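Local atomic coordinates of FACT complex subunit SPT16 (Ashbya gossypii, PDB entry 6A8M), a protein that probably acts, as a subunit of the FACT complex, as a histone chaperone that reorganizes nucleosomes during transcription, DNA replication and DNA repair. Residues Val365-Leu368 against Phe373-Ser376. Sequence-based numbering, arbitrary orientation.
Sequences VGSL and FRDS
Leu368 and Asp375 join the end of strand 364-368 to the irregular loop 373-376 that leads on to strand 379-381, with CA atoms 5.5 Å apart. A single direct hydrogen bond links the two segments: Asp375 N donates to Leu368 O at 3.2 Å, nearly straight at the hydrogen (165°) and tilted 24° from the carbonyl plane. Ser367 OG, 2.7 Å from Leu368 O, donates to the same oxygen from the other face, so two donors grip it. The hydroxyl can reach there because chi1 (77°) sets OG between its own backbone N and carbonyl carbon. The same hydroxyl accepts from a water that donates to both Ser367 OG (2.8 Å) and Phe373 O (2.6 Å), bridging strand and loop a second time. Arg374 CG packs 3.5 Å from Ser367 OG; from there the extended chain runs back along the strand, Ser367 CB lying over one face of the guanidinium, whose NH2 bonds to Asn364 OD1. Farther along, Leu368 and Asp375 lie side by side and point the same way, Leu368 CD2 3.7 Å from Asp375 OD2. That carboxylate is held by Ser171 OG and, through OD1, by Gln377 N. With an alanine in place of Ser367, Leu368 O would probably lose one of its two donors and the water its bridge from the strand to Phe373 O. The contact is buried in the M24-peptidase-like part of this N-terminal domain, where the loop connects neighbouring antiparallel strands, and the Ser171 bond ties the loop to helix 167-174. Buried polarity here is met by a short relay, water to hydroxyl to carbonyl, which, with the Asp375 N bond, probably helps hold the loop against the strand end without a salt bridge between them.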
ATOM      1  N   VAL A 365      11.860   2.082  -9.598  1.00 11.99           N
ATOM      2  CA  VAL A 365      11.331   3.437  -9.434  1.00 12.08           C
ATOM      3  C   VAL A 365       9.956   3.411  -8.774  1.00 12.18           C
ATOM      4  O   VAL A 365       9.138   4.309  -8.978  1.00 12.48           O
ATOM      5  CB  VAL A 365      11.315   4.220 -10.767  1.00 11.49           C
ATOM      6  CG1 VAL A 365      12.768   4.479 -11.221  1.00 12.87           C
ATOM      7  CG2 VAL A 365      10.504   3.522 -11.871  1.00 13.37           C
ATOM      8  N   GLY A 366       9.732   2.438  -7.906  1.00 14.14           N
ATOM      9  CA  GLY A 366       8.538   2.467  -7.092  1.00 12.21           C
ATOM     10  C   GLY A 366       7.673   1.251  -7.307  1.00 13.53           C
ATOM     11  O   GLY A 366       8.159   0.189  -7.724  1.00 14.27           O
ATOM     12  N   SER A 367       6.385   1.375  -7.020  1.00 12.57           N
ATOM     13  CA  SER A 367       5.508   0.224  -7.179  1.00 11.77           C
ATOM     14  C   SER A 367       4.070   0.684  -7.329  1.00 12.36           C
ATOM     15  O   SER A 367       3.727   1.835  -7.060  1.00 11.85           O
ATOM     16  CB  SER A 367       5.610  -0.716  -5.980  1.00 11.95           C
ATOM     17  OG  SER A 367       4.895  -0.189  -4.880  1.00 13.16           O
ATOM     18  N   LEU A 368       3.225  -0.252  -7.769  1.00 12.61           N
ATOM     19  CA  LEU A 368       1.795  -0.112  -7.534  1.00 12.32           C
ATOM     20  C   LEU A 368       1.538   0.062  -6.040  1.00 10.85           C
ATOM     21  O   LEU A 368       2.218  -0.542  -5.204  1.00 11.45           O
ATOM     22  CB  LEU A 368       1.071  -1.347  -8.080  1.00 14.51           C
ATOM     23  CG  LEU A 368      -0.388  -1.299  -8.512  1.00 16.97           C
ATOM     24  CD1 LEU A 368      -0.633  -0.330  -9.657  1.00 14.93           C
ATOM     25  CD2 LEU A 368      -0.786  -2.733  -8.928  1.00 17.72           C
ATOM     26  N   PHE A 373       0.709  -1.003   0.777  1.00 11.20           N
ATOM     27  CA  PHE A 373       1.618   0.124   0.570  1.00 10.99           C
ATOM     28  C   PHE A 373       2.575  -0.136  -0.586  1.00 12.13           C
ATOM     29  O   PHE A 373       2.789   0.741  -1.443  1.00 11.88           O
ATOM     30  CB  PHE A 373       2.426   0.444   1.829  1.00 10.58           C
ATOM     31  CG  PHE A 373       3.341   1.588   1.623  1.00 10.61           C
ATOM     32  CD1 PHE A 373       2.824   2.871   1.534  1.00 13.69           C
ATOM     33  CD2 PHE A 373       4.714   1.399   1.436  1.00 12.00           C
ATOM     34  CE1 PHE A 373       3.645   3.954   1.295  1.00 14.23           C
ATOM     35  CE2 PHE A 373       5.532   2.488   1.191  1.00 12.82           C
ATOM     36  CZ  PHE A 373       4.993   3.762   1.120  1.00 13.10           C
ATOM     37  N   ARG A 374       3.140  -1.339  -0.647  1.00 11.74           N
ATOM     38  CA  ARG A 374       4.047  -1.732  -1.723  1.00 10.77           C
ATOM     39  C   ARG A 374       3.620  -3.093  -2.254  1.00 12.70           C
ATOM     40  O   ARG A 374       3.703  -4.105  -1.547  1.00 14.48           O
ATOM     41  CB  ARG A 374       5.500  -1.767  -1.243  1.00 10.29           C
ATOM     42  CG  ARG A 374       6.501  -2.087  -2.381  1.00 10.93           C
ATOM     43  CD  ARG A 374       7.904  -2.219  -1.836  1.00 11.27           C
ATOM     44  NE  ARG A 374       8.898  -2.333  -2.914  1.00 11.72           N
ATOM     45  CZ  ARG A 374       9.402  -1.291  -3.579  1.00 12.03           C
ATOM     46  NH1 ARG A 374       9.004  -0.055  -3.302  1.00 13.31           N
ATOM     47  NH2 ARG A 374      10.306  -1.496  -4.545  1.00 14.65           N
ATOM     48  N   ASP A 375       3.129  -3.106  -3.489  1.00 12.63           N
ATOM     49  CA  ASP A 375       2.758  -4.351  -4.156  1.00 13.64           C
ATOM     50  C   ASP A 375       4.008  -4.933  -4.797  1.00 13.44           C
ATOM     51  O   ASP A 375       4.440  -4.503  -5.874  1.00 14.63           O
ATOM     52  CB  ASP A 375       1.664  -4.088  -5.176  1.00 14.32           C
ATOM     53  CG  ASP A 375       1.111  -5.364  -5.787  1.00 15.53           C
ATOM     54  OD1 ASP A 375       1.776  -6.428  -5.734  1.00 16.84           O
ATOM     55  OD2 ASP A 375       0.011  -5.277  -6.365  1.00 16.81           O
ATOM     56  N   SER A 376       4.583  -5.950  -4.141  1.00 14.36           N
ATOM     57  CA  SER A 376       5.810  -6.573  -4.612  1.00 15.14           C
ATOM     58  C   SER A 376       5.635  -7.326  -5.914  1.00 14.95           C
ATOM     59  O   SER A 376       6.636  -7.690  -6.533  1.00 15.66           O
ATOM     60  CB  SER A 376       6.338  -7.523  -3.548  1.00 18.76           C
ATOM     61  OG  SER A 376       6.629  -6.777  -2.379  1.00 22.76           O
TER
HETATM   62  O   HOH W   1       5.061   1.453  -2.590  1.00 12.73           O